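Local coordinates for protein AtGH3.15 acyl acid amido synthetase (Arabidopsis thaliana, PDB 6E1Q) that conjugates glutamine, and possibly cysteine, to the auxin precursor indole-3-butyric acid, and glutamine to the herbicide 2,4-DB, using ATP to activate the acid, at residues S123-L128 with S323-S328; V335-L340 with G414-A419; L142-V147 with R289-A294; T112-Q117 with T397-Y402. One frame throughout, in Å; residues are numbered along the deposited sequence.

Contact 1: S123-L128 with S323-S328; sequences SLYAPL and SSFYGS. With CFA ((2,4-dichlorophenoxy)acetic acid), chain D.
Tyr-125 of helix 112-132 reaches Ser-324 and Phe-325 on the strand 321-327. Its CG lies anti to the backbone N (chi1 173°), which carries the ring off the helix toward the strand. From CB and CG the ring runs on to CD2, the first atom to touch, 3.8 Å from Phe-325 CE1. CE2 comes next and lies between two partners, Phe-325 CE1 and Ser-324 CB, each at 3.9 Å. CZ passes near the carbonyl oxygen of Ser-324. At the tip, OH packs against Ser-324 CB at 3.7 Å. The hydroxyl bonds elsewhere, to the backbone O of Asn-336. The two rings meet obliquely, with centroids 5.7 Å apart and planes at 65°.

Phe-325 is covered on both faces. Ser-324 CB sits over the rim of one face. The bound (2,4-dichlorophenoxy)acetic acid of chain D lies over the centre of the other, its C6' 3.7 Å from Phe-325 CE2. Tyr-125 thus stands in a second shell, behind a residue that touches the ligand. Phe-325 is also close to Phe-332, another substrate-binding residue. All three touching residues are buried. The arrangement belongs to the acyl-acid pocket of a GH3 adenylating enzyme, where residues 325-328 also help bind ATP.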
# COMPACT_ATOMS: atom_id res chain seq x y z
N SER A 123 17.09 -9.58 -2.01
CA SER A 123 18.37 -9.43 -2.69
C SER A 123 18.46 -10.37 -3.87
O SER A 123 19.16 -10.08 -4.85
CB SER A 123 19.53 -9.66 -1.72
OG SER A 123 19.71 -11.04 -1.44
N LEU A 124 17.73 -11.49 -3.81
CA LEU A 124 17.62 -12.36 -4.96
C LEU A 124 16.92 -11.66 -6.12
O LEU A 124 17.27 -11.88 -7.29
CB LEU A 124 16.86 -13.62 -4.58
CG LEU A 124 16.80 -14.72 -5.63
CD1 LEU A 124 18.21 -15.00 -6.12
CD2 LEU A 124 16.21 -15.98 -5.02
N TYR A 125 15.98 -10.78 -5.82
CA TYR A 125 15.14 -10.18 -6.84
C TYR A 125 15.72 -8.89 -7.41
O TYR A 125 15.43 -8.55 -8.57
CB TYR A 125 13.73 -9.93 -6.27
CG TYR A 125 12.82 -9.15 -7.19
CD1 TYR A 125 12.20 -9.77 -8.28
CD2 TYR A 125 12.57 -7.81 -6.97
CE1 TYR A 125 11.35 -9.05 -9.13
CE2 TYR A 125 11.74 -7.08 -7.82
CZ TYR A 125 11.13 -7.70 -8.89
OH TYR A 125 10.30 -6.96 -9.72
N ALA A 126 16.54 -8.17 -6.64
CA ALA A 126 17.09 -6.90 -7.13
C ALA A 126 17.84 -7.01 -8.47
O ALA A 126 17.68 -6.10 -9.30
CB ALA A 126 17.99 -6.29 -6.05
N PRO A 127 18.66 -8.03 -8.74
CA PRO A 127 19.30 -8.09 -10.07
C PRO A 127 18.31 -8.07 -11.22
O PRO A 127 18.63 -7.55 -12.30
CB PRO A 127 20.08 -9.41 -10.03
CG PRO A 127 20.35 -9.63 -8.57
CD PRO A 127 19.13 -9.12 -7.86
N LEU A 128 17.10 -8.61 -11.03
CA LEU A 128 16.10 -8.49 -12.08
C LEU A 128 15.70 -7.04 -12.29
O LEU A 128 15.59 -6.58 -13.44
CB LEU A 128 14.87 -9.34 -11.75
CG LEU A 128 13.94 -9.52 -12.95
CD1 LEU A 128 13.41 -10.92 -12.99
CD2 LEU A 128 12.80 -8.51 -12.90
N SER A 323 5.73 -1.04 -9.51
CA SER A 323 5.19 -1.73 -8.34
C SER A 323 5.75 -3.15 -8.42
O SER A 323 5.27 -3.98 -9.20
CB SER A 323 3.67 -1.69 -8.31
OG SER A 323 3.16 -2.40 -7.19
N SER A 324 6.78 -3.41 -7.62
CA SER A 324 7.57 -4.63 -7.77
C SER A 324 7.12 -5.76 -6.86
O SER A 324 7.47 -6.92 -7.14
CB SER A 324 9.04 -4.33 -7.46
OG SER A 324 9.55 -3.44 -8.42
N PHE A 325 6.40 -5.47 -5.78
CA PHE A 325 6.23 -6.43 -4.70
C PHE A 325 4.77 -6.57 -4.31
O PHE A 325 4.05 -5.58 -4.18
CB PHE A 325 7.02 -6.02 -3.46
CG PHE A 325 8.43 -5.56 -3.75
CD1 PHE A 325 9.46 -6.48 -3.90
CD2 PHE A 325 8.73 -4.21 -3.83
CE1 PHE A 325 10.76 -6.07 -4.15
CE2 PHE A 325 10.03 -3.78 -4.08
CZ PHE A 325 11.04 -4.72 -4.24
N TYR A 326 4.35 -7.82 -4.08
CA TYR A 326 3.04 -8.11 -3.52
C TYR A 326 3.26 -8.89 -2.23
O TYR A 326 3.75 -10.03 -2.26
CB TYR A 326 2.14 -8.89 -4.49
CG TYR A 326 0.86 -9.33 -3.82
CD1 TYR A 326 -0.01 -8.39 -3.28
CD2 TYR A 326 0.55 -10.67 -3.69
CE1 TYR A 326 -1.17 -8.78 -2.62
CE2 TYR A 326 -0.61 -11.07 -3.04
CZ TYR A 326 -1.46 -10.13 -2.51
OH TYR A 326 -2.60 -10.55 -1.86
N GLY A 327 2.90 -8.28 -1.11
CA GLY A 327 3.14 -8.88 0.19
C GLY A 327 2.28 -8.25 1.27
O GLY A 327 1.52 -7.32 1.04
N SER A 328 2.41 -8.80 2.48
CA SER A 328 1.65 -8.33 3.63
C SER A 328 2.47 -8.67 4.86
O SER A 328 3.46 -9.39 4.77
CB SER A 328 0.26 -8.97 3.69
OG SER A 328 0.38 -10.37 3.89
C1 CFA D . 6.54 -5.68 0.77
C2 CFA D . 7.52 -4.50 0.78
C1' CFA D . 9.88 -4.14 0.68
C2' CFA D . 10.24 -3.17 1.61
C3' CFA D . 11.32 -2.33 1.36
C4' CFA D . 12.04 -2.46 0.18
C5' CFA D . 11.68 -3.43 -0.74
CL3 CFA D . 9.32 -2.99 3.14
C6' CFA D . 10.61 -4.27 -0.49
O1 CFA D . 6.86 -6.74 0.18
O2 CFA D . 5.41 -5.61 1.33
O1' CFA D . 8.81 -5.02 0.91
CL4 CFA D . 13.42 -1.39 -0.17

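Contact 2: V335-L340 with G414-A419; sequences VNFNPL and GFYNNA
A chi1 of -175° extends the Tyr-416 side chain away from its own backbone N, and Phe-337 has chi1 near -86°; these torsions lay the two rings over each other. The result is a face-to-face aromatic stack at the turn end of a beta hairpin. Strands 404-416 and 419-427 are joined by a type II' turn from Tyr-416 to Ala-419. Two backbone bonds close it, Tyr-416 N to Ala-419 O and Ala-419 N to Tyr-416 O. Phe-337 comes from the loop that follows strand 332-335.

The ring centroids are 3.9 Å apart and the planes differ by 14°. The side chains themselves cross at about a right angle. Phe-337 CG lies over the centre of the Tyr-416 ring. Tyr-416 CE2 lies over one face of the Phe-337 ring, toward its rim. Phe-337 CB adds a CH-pi contact, 4.1 Å from the Tyr-416 ring centroid.

Phe-337 is buried, while Tyr-416 is partly exposed. The hydroxyl of Tyr-416 is bonded to Glu-18 of helix 10-22. Thr-21 of that helix and Thr-349 of strand 348-350 touch both aromatic side chains. The closest atoms of the stack are Phe-337 CD1 and Tyr-416 CZ, at 3.4 Å.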
# COMPACT_ATOMS: atom_id res chain seq x y z
N VAL A 335 6.22 -11.21 -6.80
CA VAL A 335 6.98 -10.11 -7.40
C VAL A 335 6.54 -9.91 -8.84
O VAL A 335 5.97 -10.80 -9.48
CB VAL A 335 8.51 -10.33 -7.34
CG1 VAL A 335 9.00 -10.14 -5.91
CG2 VAL A 335 8.88 -11.70 -7.89
N ASN A 336 6.84 -8.72 -9.35
CA ASN A 336 6.48 -8.35 -10.71
C ASN A 336 7.66 -8.69 -11.62
O ASN A 336 8.71 -8.06 -11.54
CB ASN A 336 6.10 -6.87 -10.74
CG ASN A 336 5.65 -6.36 -12.11
OD1 ASN A 336 5.35 -5.16 -12.24
ND2 ASN A 336 5.64 -7.20 -13.11
N PHE A 337 7.49 -9.69 -12.47
CA PHE A 337 8.58 -10.01 -13.37
C PHE A 337 8.66 -9.07 -14.57
O PHE A 337 9.57 -9.24 -15.39
CB PHE A 337 8.46 -11.45 -13.83
CG PHE A 337 9.10 -12.41 -12.89
CD1 PHE A 337 10.46 -12.70 -13.01
CD2 PHE A 337 8.37 -13.02 -11.88
CE1 PHE A 337 11.07 -13.58 -12.15
CE2 PHE A 337 8.99 -13.91 -11.01
CZ PHE A 337 10.34 -14.19 -11.14
N ASN A 338 7.78 -8.08 -14.68
CA ASN A 338 7.84 -7.08 -15.75
C ASN A 338 7.68 -5.69 -15.15
O ASN A 338 6.66 -5.03 -15.36
CB ASN A 338 6.77 -7.35 -16.82
CG ASN A 338 6.91 -6.43 -18.01
OD1 ASN A 338 7.94 -5.78 -18.18
ND2 ASN A 338 5.88 -6.37 -18.85
N PRO A 339 8.69 -5.22 -14.43
CA PRO A 339 8.49 -4.02 -13.59
C PRO A 339 8.21 -2.75 -14.37
O PRO A 339 7.57 -1.84 -13.82
CB PRO A 339 9.81 -3.92 -12.80
CG PRO A 339 10.81 -4.79 -13.57
CD PRO A 339 10.01 -5.86 -14.23
N LEU A 340 8.63 -2.64 -15.62
CA LEU A 340 8.38 -1.46 -16.45
C LEU A 340 7.08 -1.55 -17.25
O LEU A 340 6.86 -0.71 -18.13
CB LEU A 340 9.56 -1.21 -17.39
CG LEU A 340 10.85 -0.80 -16.66
CD1 LEU A 340 11.97 -0.45 -17.66
CD2 LEU A 340 10.60 0.35 -15.67
N GLY A 414 -2.23 -15.55 -15.76
CA GLY A 414 -1.31 -16.30 -16.60
C GLY A 414 -0.24 -16.99 -15.76
O GLY A 414 -0.38 -17.13 -14.55
N PHE A 415 0.81 -17.41 -16.44
CA PHE A 415 1.89 -18.19 -15.84
C PHE A 415 3.24 -17.60 -16.26
O PHE A 415 3.46 -17.35 -17.45
CB PHE A 415 1.82 -19.65 -16.28
CG PHE A 415 0.53 -20.33 -15.91
CD1 PHE A 415 0.28 -20.72 -14.60
CD2 PHE A 415 -0.43 -20.60 -16.88
CE1 PHE A 415 -0.89 -21.36 -14.26
CE2 PHE A 415 -1.61 -21.26 -16.55
CZ PHE A 415 -1.83 -21.64 -15.23
N TYR A 416 4.11 -17.37 -15.28
CA TYR A 416 5.53 -17.11 -15.52
C TYR A 416 6.25 -18.43 -15.29
O TYR A 416 6.30 -18.92 -14.16
CB TYR A 416 6.07 -16.01 -14.59
CG TYR A 416 7.50 -15.63 -14.91
CD1 TYR A 416 7.79 -14.65 -15.86
CD2 TYR A 416 8.57 -16.30 -14.31
CE1 TYR A 416 9.11 -14.32 -16.18
CE2 TYR A 416 9.89 -15.97 -14.62
CZ TYR A 416 10.15 -14.99 -15.55
OH TYR A 416 11.45 -14.68 -15.88
N ASN A 417 6.76 -19.02 -16.37
CA ASN A 417 7.13 -20.44 -16.37
C ASN A 417 5.96 -21.26 -15.82
O ASN A 417 4.88 -21.27 -16.43
CB ASN A 417 8.41 -20.65 -15.57
CG ASN A 417 9.60 -19.96 -16.21
OD1 ASN A 417 9.77 -20.01 -17.42
ND2 ASN A 417 10.41 -19.29 -15.40
N ASN A 418 6.12 -21.96 -14.70
CA ASN A 418 5.01 -22.68 -14.08
C ASN A 418 4.38 -21.95 -12.91
O ASN A 418 3.51 -22.51 -12.24
CB ASN A 418 5.44 -24.08 -13.64
CG ASN A 418 5.82 -24.97 -14.81
OD1 ASN A 418 5.18 -24.94 -15.85
ND2 ASN A 418 6.86 -25.78 -14.63
N ALA A 419 4.80 -20.73 -12.61
CA ALA A 419 4.26 -20.02 -11.47
C ALA A 419 3.12 -19.11 -11.91
O ALA A 419 3.35 -18.20 -12.73
CB ALA A 419 5.36 -19.21 -10.78

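Contact 3: L142-V147 with R289-A294; sequences LIFYFV and RLWPKA. With CFA ((2,4-dichlorophenoxy)acetic acid), chain C.
Leu-142 presses its CD2 methyl onto one face of Trp-291, and this is the tight part of the contact. CD2 lies 3.3 Å above the indole plane, toward the rim. It is 3.6 Å from Trp-291 CE2, and NE1 and CZ2 are equally near. The leucine's chi1 of 177° sends CD2 out over the indole. The opposite face carries Leu-290 CB, so the ring is held between two leucines. Its NE1 is bonded to the backbone O of Gly-205.

These residues join the end of strand 140-143 to the segment where helix 286-290 ends. The helix gives way at Trp-291, which opens a type I turn closed by Ala-294 N to Trp-291 O at 3.0 Å. Both segments lie in the N-terminal domain region of the GH3 family, in the ANL clan of adenylating enzymes. Strand 212-217 runs parallel to strand 140-143, and its Val-212 and Leu-215 touch both Leu-142 and Trp-291.

Phe-144 makes the looser half. It points an edge at the indole face in an offset edge-to-face pair. Its ring and the six-membered ring of Trp-291 have centroids 6.0 Å apart and planes at 64°. The nearest atoms are Phe-144 CZ and Trp-291 CH2, at 4.0 Å. Beyond the tryptophan, Pro-292 and Lys-293 are exposed to solvent. Ile-143 and Tyr-145 instead touch the (2,4-dichlorophenoxy)acetic acid of chain C.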
# COMPACT_ATOMS: atom_id res chain seq x y z
N LEU A 142 15.98 6.73 -2.52
CA LEU A 142 15.45 7.67 -1.54
C LEU A 142 14.04 7.21 -1.17
O LEU A 142 13.15 7.19 -2.02
CB LEU A 142 15.43 9.09 -2.11
CG LEU A 142 14.84 10.21 -1.26
CD1 LEU A 142 15.64 10.39 0.05
CD2 LEU A 142 14.85 11.50 -2.08
N ILE A 143 13.86 6.82 0.09
CA ILE A 143 12.63 6.18 0.54
C ILE A 143 11.95 7.13 1.50
O ILE A 143 12.51 7.49 2.54
CB ILE A 143 12.91 4.81 1.19
CG1 ILE A 143 13.30 3.79 0.11
CG2 ILE A 143 11.70 4.31 1.94
CD1 ILE A 143 13.98 2.57 0.66
N PHE A 144 10.74 7.55 1.14
CA PHE A 144 9.96 8.46 1.97
C PHE A 144 9.15 7.61 2.92
O PHE A 144 8.14 7.02 2.55
CB PHE A 144 9.10 9.37 1.11
CG PHE A 144 9.90 10.26 0.20
CD1 PHE A 144 10.71 11.24 0.72
CD2 PHE A 144 9.86 10.08 -1.17
CE1 PHE A 144 11.45 12.07 -0.10
CE2 PHE A 144 10.60 10.90 -2.00
CZ PHE A 144 11.40 11.90 -1.46
N TYR A 145 9.59 7.55 4.16
CA TYR A 145 8.95 6.70 5.15
C TYR A 145 9.41 7.19 6.50
O TYR A 145 10.62 7.37 6.70
CB TYR A 145 9.35 5.23 4.99
CG TYR A 145 8.59 4.33 5.95
CD1 TYR A 145 7.32 3.89 5.63
CD2 TYR A 145 9.13 3.96 7.18
CE1 TYR A 145 6.61 3.08 6.49
CE2 TYR A 145 8.41 3.16 8.07
CZ TYR A 145 7.14 2.73 7.71
OH TYR A 145 6.38 1.93 8.53
N PHE A 146 8.49 7.39 7.42
CA PHE A 146 8.94 7.59 8.79
C PHE A 146 7.86 7.12 9.75
O PHE A 146 6.68 7.01 9.39
CB PHE A 146 9.37 9.04 9.05
CG PHE A 146 8.41 10.09 8.55
CD1 PHE A 146 7.26 10.38 9.26
CD2 PHE A 146 8.70 10.80 7.40
CE1 PHE A 146 6.39 11.37 8.81
CE2 PHE A 146 7.82 11.79 6.94
CZ PHE A 146 6.67 12.07 7.65
N VAL A 147 8.28 6.80 10.97
CA VAL A 147 7.41 6.26 12.00
C VAL A 147 7.33 7.25 13.16
O VAL A 147 8.34 7.85 13.54
CB VAL A 147 7.90 4.87 12.47
CG1 VAL A 147 9.36 4.92 12.82
CG2 VAL A 147 7.11 4.43 13.68
N ARG A 289 12.62 16.61 -11.99
CA ARG A 289 13.48 17.79 -11.98
C ARG A 289 14.28 17.88 -10.69
O ARG A 289 15.43 18.30 -10.70
CB ARG A 289 12.64 19.05 -12.23
CG ARG A 289 12.02 19.01 -13.61
CD ARG A 289 11.40 20.31 -14.02
NE ARG A 289 10.09 20.52 -13.43
CZ ARG A 289 9.84 21.42 -12.48
NH1 ARG A 289 10.82 22.17 -12.00
NH2 ARG A 289 8.60 21.56 -12.01
N LEU A 290 13.68 17.47 -9.56
CA LEU A 290 14.41 17.49 -8.30
C LEU A 290 15.40 16.33 -8.20
O LEU A 290 16.49 16.48 -7.63
CB LEU A 290 13.42 17.45 -7.14
CG LEU A 290 12.62 18.74 -6.95
CD1 LEU A 290 11.76 18.65 -5.71
CD2 LEU A 290 13.55 19.95 -6.84
N TRP A 291 15.04 15.16 -8.74
CA TRP A 291 15.91 13.99 -8.72
C TRP A 291 16.14 13.53 -10.17
O TRP A 291 15.59 12.52 -10.61
CB TRP A 291 15.33 12.91 -7.80
CG TRP A 291 15.39 13.38 -6.37
CD1 TRP A 291 16.51 13.43 -5.57
CD2 TRP A 291 14.32 13.94 -5.58
NE1 TRP A 291 16.20 13.96 -4.35
CE2 TRP A 291 14.86 14.28 -4.33
CE3 TRP A 291 12.96 14.17 -5.82
CZ2 TRP A 291 14.09 14.84 -3.30
CZ3 TRP A 291 12.19 14.73 -4.80
CH2 TRP A 291 12.76 15.07 -3.56
N PRO A 292 16.96 14.27 -10.92
CA PRO A 292 17.10 14.01 -12.37
C PRO A 292 17.85 12.73 -12.70
O PRO A 292 17.80 12.29 -13.86
CB PRO A 292 17.85 15.24 -12.88
CG PRO A 292 18.66 15.68 -11.69
CD PRO A 292 17.75 15.44 -10.50
N LYS A 293 18.54 12.11 -11.75
CA LYS A 293 19.14 10.81 -11.98
C LYS A 293 18.27 9.65 -11.51
O LYS A 293 18.69 8.49 -11.64
CB LYS A 293 20.52 10.75 -11.33
CG LYS A 293 21.50 11.69 -12.01
CD LYS A 293 22.78 11.84 -11.21
CE LYS A 293 23.92 12.38 -12.07
NZ LYS A 293 25.21 11.82 -11.61
N ALA A 294 17.08 9.91 -10.98
CA ALA A 294 16.22 8.80 -10.58
C ALA A 294 15.75 8.04 -11.82
O ALA A 294 15.51 8.63 -12.88
CB ALA A 294 15.01 9.29 -9.77
C1 CFA C . 12.13 1.06 -2.68
C2 CFA C . 11.46 -0.31 -2.50
C1' CFA C . 9.62 0.41 -1.16
C2' CFA C . 8.26 0.61 -0.97
C3' CFA C . 7.81 1.18 0.20
C4' CFA C . 8.71 1.55 1.16
C5' CFA C . 10.06 1.36 1.00
CL3 CFA C . 7.04 0.15 -2.18
C6' CFA C . 10.51 0.78 -0.17
O1 CFA C . 13.34 1.20 -2.40
O2 CFA C . 11.45 2.03 -3.09
O1' CFA C . 10.08 -0.17 -2.35
CL4 CFA C . 8.11 2.28 2.65

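Contact 4: T112-Q117 with T397-Y402; sequences TEDLEQ and TFSGLY
Phe-398 and the amide of Gln-117 are two flat groups set almost square to each other, with planes 82° apart. Gln-117 NE2 reaches the CD2-CE2 side of the ring obliquely, 4.1 Å from Phe-398 CD2. The glutamine chain is extended beyond CG. Val-31 and Ile-35 of helix 24-38 also pack on Phe-398.

The carboxylate of Asp-114 is the other flat group. Its chi1 of -172° swings the acid off the helix and out toward the loop. Ser-399 OG gives a hydrogen bond of 2.9 Å to Asp-114 OD2. It arrives on the anti side, 21° out of the carboxylate plane. Asp-114 OD1 makes a salt bridge to Arg-118 NE. Ser-399 OG is also bonded to the backbone N of Thr-111, just before the helix. Within the loop, Thr-397 OG1 accepts from Ser-399 N at 3.1 Å. This is an ST turn, and it probably helps set the backbone of Ser-399.

The contact ties the start of helix 112-132 to the loop between strands 390-396 and 404-416. Leu-110 of strand 105-111 touches Ser-399, and helix 24-38 packs against the loop through Phe-398 and Tyr-402.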
# COMPACT_ATOMS: atom_id res chain seq x y z
N THR A 112 12.50 -14.44 13.27
CA THR A 112 13.73 -13.90 12.71
C THR A 112 14.09 -14.57 11.39
O THR A 112 14.52 -13.91 10.43
CB THR A 112 14.87 -14.06 13.73
OG1 THR A 112 14.71 -13.09 14.78
CG2 THR A 112 16.24 -13.86 13.09
N GLU A 113 13.88 -15.88 11.31
CA GLU A 113 14.14 -16.62 10.08
C GLU A 113 13.23 -16.15 8.95
O GLU A 113 13.68 -15.91 7.82
CB GLU A 113 13.96 -18.12 10.32
CG GLU A 113 14.99 -18.76 11.27
CD GLU A 113 14.69 -18.54 12.77
OE1 GLU A 113 13.78 -17.75 13.12
OE2 GLU A 113 15.39 -19.17 13.60
N ASP A 114 11.93 -16.04 9.24
CA ASP A 114 10.99 -15.50 8.26
C ASP A 114 11.45 -14.13 7.78
O ASP A 114 11.52 -13.88 6.57
CB ASP A 114 9.58 -15.46 8.88
CG ASP A 114 8.49 -15.09 7.87
OD1 ASP A 114 8.79 -14.49 6.82
OD2 ASP A 114 7.30 -15.38 8.14
N LEU A 115 11.86 -13.26 8.71
CA LEU A 115 12.32 -11.93 8.31
C LEU A 115 13.56 -12.01 7.43
O LEU A 115 13.67 -11.30 6.42
CB LEU A 115 12.60 -11.08 9.54
CG LEU A 115 13.20 -9.71 9.20
CD1 LEU A 115 12.27 -8.91 8.29
CD2 LEU A 115 13.50 -8.93 10.46
N GLU A 116 14.54 -12.83 7.82
CA GLU A 116 15.76 -12.89 7.04
C GLU A 116 15.50 -13.52 5.67
O GLU A 116 16.06 -13.08 4.66
CB GLU A 116 16.85 -13.63 7.81
CG GLU A 116 17.86 -12.68 8.46
CD GLU A 116 18.53 -13.26 9.69
OE1 GLU A 116 18.48 -14.50 9.87
OE2 GLU A 116 19.12 -12.48 10.47
N GLN A 117 14.61 -14.51 5.61
CA GLN A 117 14.21 -15.06 4.32
C GLN A 117 13.60 -13.99 3.41
O GLN A 117 13.84 -13.98 2.20
CB GLN A 117 13.22 -16.21 4.51
CG GLN A 117 12.65 -16.70 3.19
CD GLN A 117 12.11 -18.10 3.28
OE1 GLN A 117 12.86 -19.07 3.16
NE2 GLN A 117 10.80 -18.22 3.48
N THR A 397 2.32 -20.27 6.74
CA THR A 397 3.63 -19.69 6.90
C THR A 397 4.56 -20.26 7.92
O THR A 397 4.25 -21.14 8.61
CB THR A 397 3.50 -18.19 7.24
OG1 THR A 397 3.20 -18.03 8.60
CG2 THR A 397 2.41 -17.57 6.51
N PHE A 398 5.73 -19.67 7.94
CA PHE A 398 6.79 -20.01 8.85
C PHE A 398 6.77 -19.20 10.13
O PHE A 398 7.62 -19.36 10.92
CB PHE A 398 8.13 -19.82 8.19
CG PHE A 398 8.47 -20.84 7.14
CD1 PHE A 398 8.90 -22.08 7.49
CD2 PHE A 398 8.37 -20.54 5.82
CE1 PHE A 398 9.23 -22.99 6.55
CE2 PHE A 398 8.68 -21.48 4.87
CZ PHE A 398 9.10 -22.70 5.24
N SER A 399 5.81 -18.31 10.32
CA SER A 399 5.65 -17.54 11.54
C SER A 399 4.30 -17.81 12.21
O SER A 399 3.68 -16.89 12.76
CB SER A 399 5.82 -16.04 11.26
OG SER A 399 7.19 -15.74 11.02
N GLY A 400 3.80 -19.05 12.13
CA GLY A 400 2.68 -19.46 12.95
C GLY A 400 1.29 -19.20 12.40
O GLY A 400 0.33 -19.22 13.17
N LEU A 401 1.14 -18.98 11.09
CA LEU A 401 -0.18 -18.93 10.46
C LEU A 401 -0.38 -20.15 9.57
O LEU A 401 0.53 -20.57 8.84
CB LEU A 401 -0.34 -17.65 9.64
CG LEU A 401 -0.14 -16.37 10.46
CD1 LEU A 401 -0.26 -15.16 9.56
CD2 LEU A 401 -1.16 -16.30 11.60
N TYR A 402 -1.58 -20.72 9.63
CA TYR A 402 -1.91 -21.95 8.93
C TYR A 402 -3.24 -21.75 8.22
O TYR A 402 -4.25 -21.49 8.87
CB TYR A 402 -1.97 -23.13 9.91
CG TYR A 402 -0.70 -23.25 10.71
CD1 TYR A 402 0.39 -23.95 10.19
CD2 TYR A 402 -0.56 -22.64 11.95
CE1 TYR A 402 1.57 -24.06 10.90
CE2 TYR A 402 0.61 -22.74 12.68
CZ TYR A 402 1.68 -23.45 12.14
OH TYR A 402 2.86 -23.57 12.83

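Contacts 1 and 4 both use helix 112-132, and their centres are 17 Å apart. Contact 4 takes its first turn and a half, and contact 1 a later part that faces strand 321-327. The helix thus runs from a loop of the central-domain region to substrate-binding Phe-325. Contacts 1 and 2 are neighbours, 11 Å between centres. They meet where Ser-324 O pairs with Asn-336 N and Leu-128 packs on Phe-337. Contact 3 lies 19 Å from contact 1, on strand 140-143, which follows the shared helix. Along the chain, contact 3 falls between the two halves of contact 1, and contact 2 crosses contact 4. Phe-325 lies against both bound ligand molecules, and contact 3 touches the one of chain C.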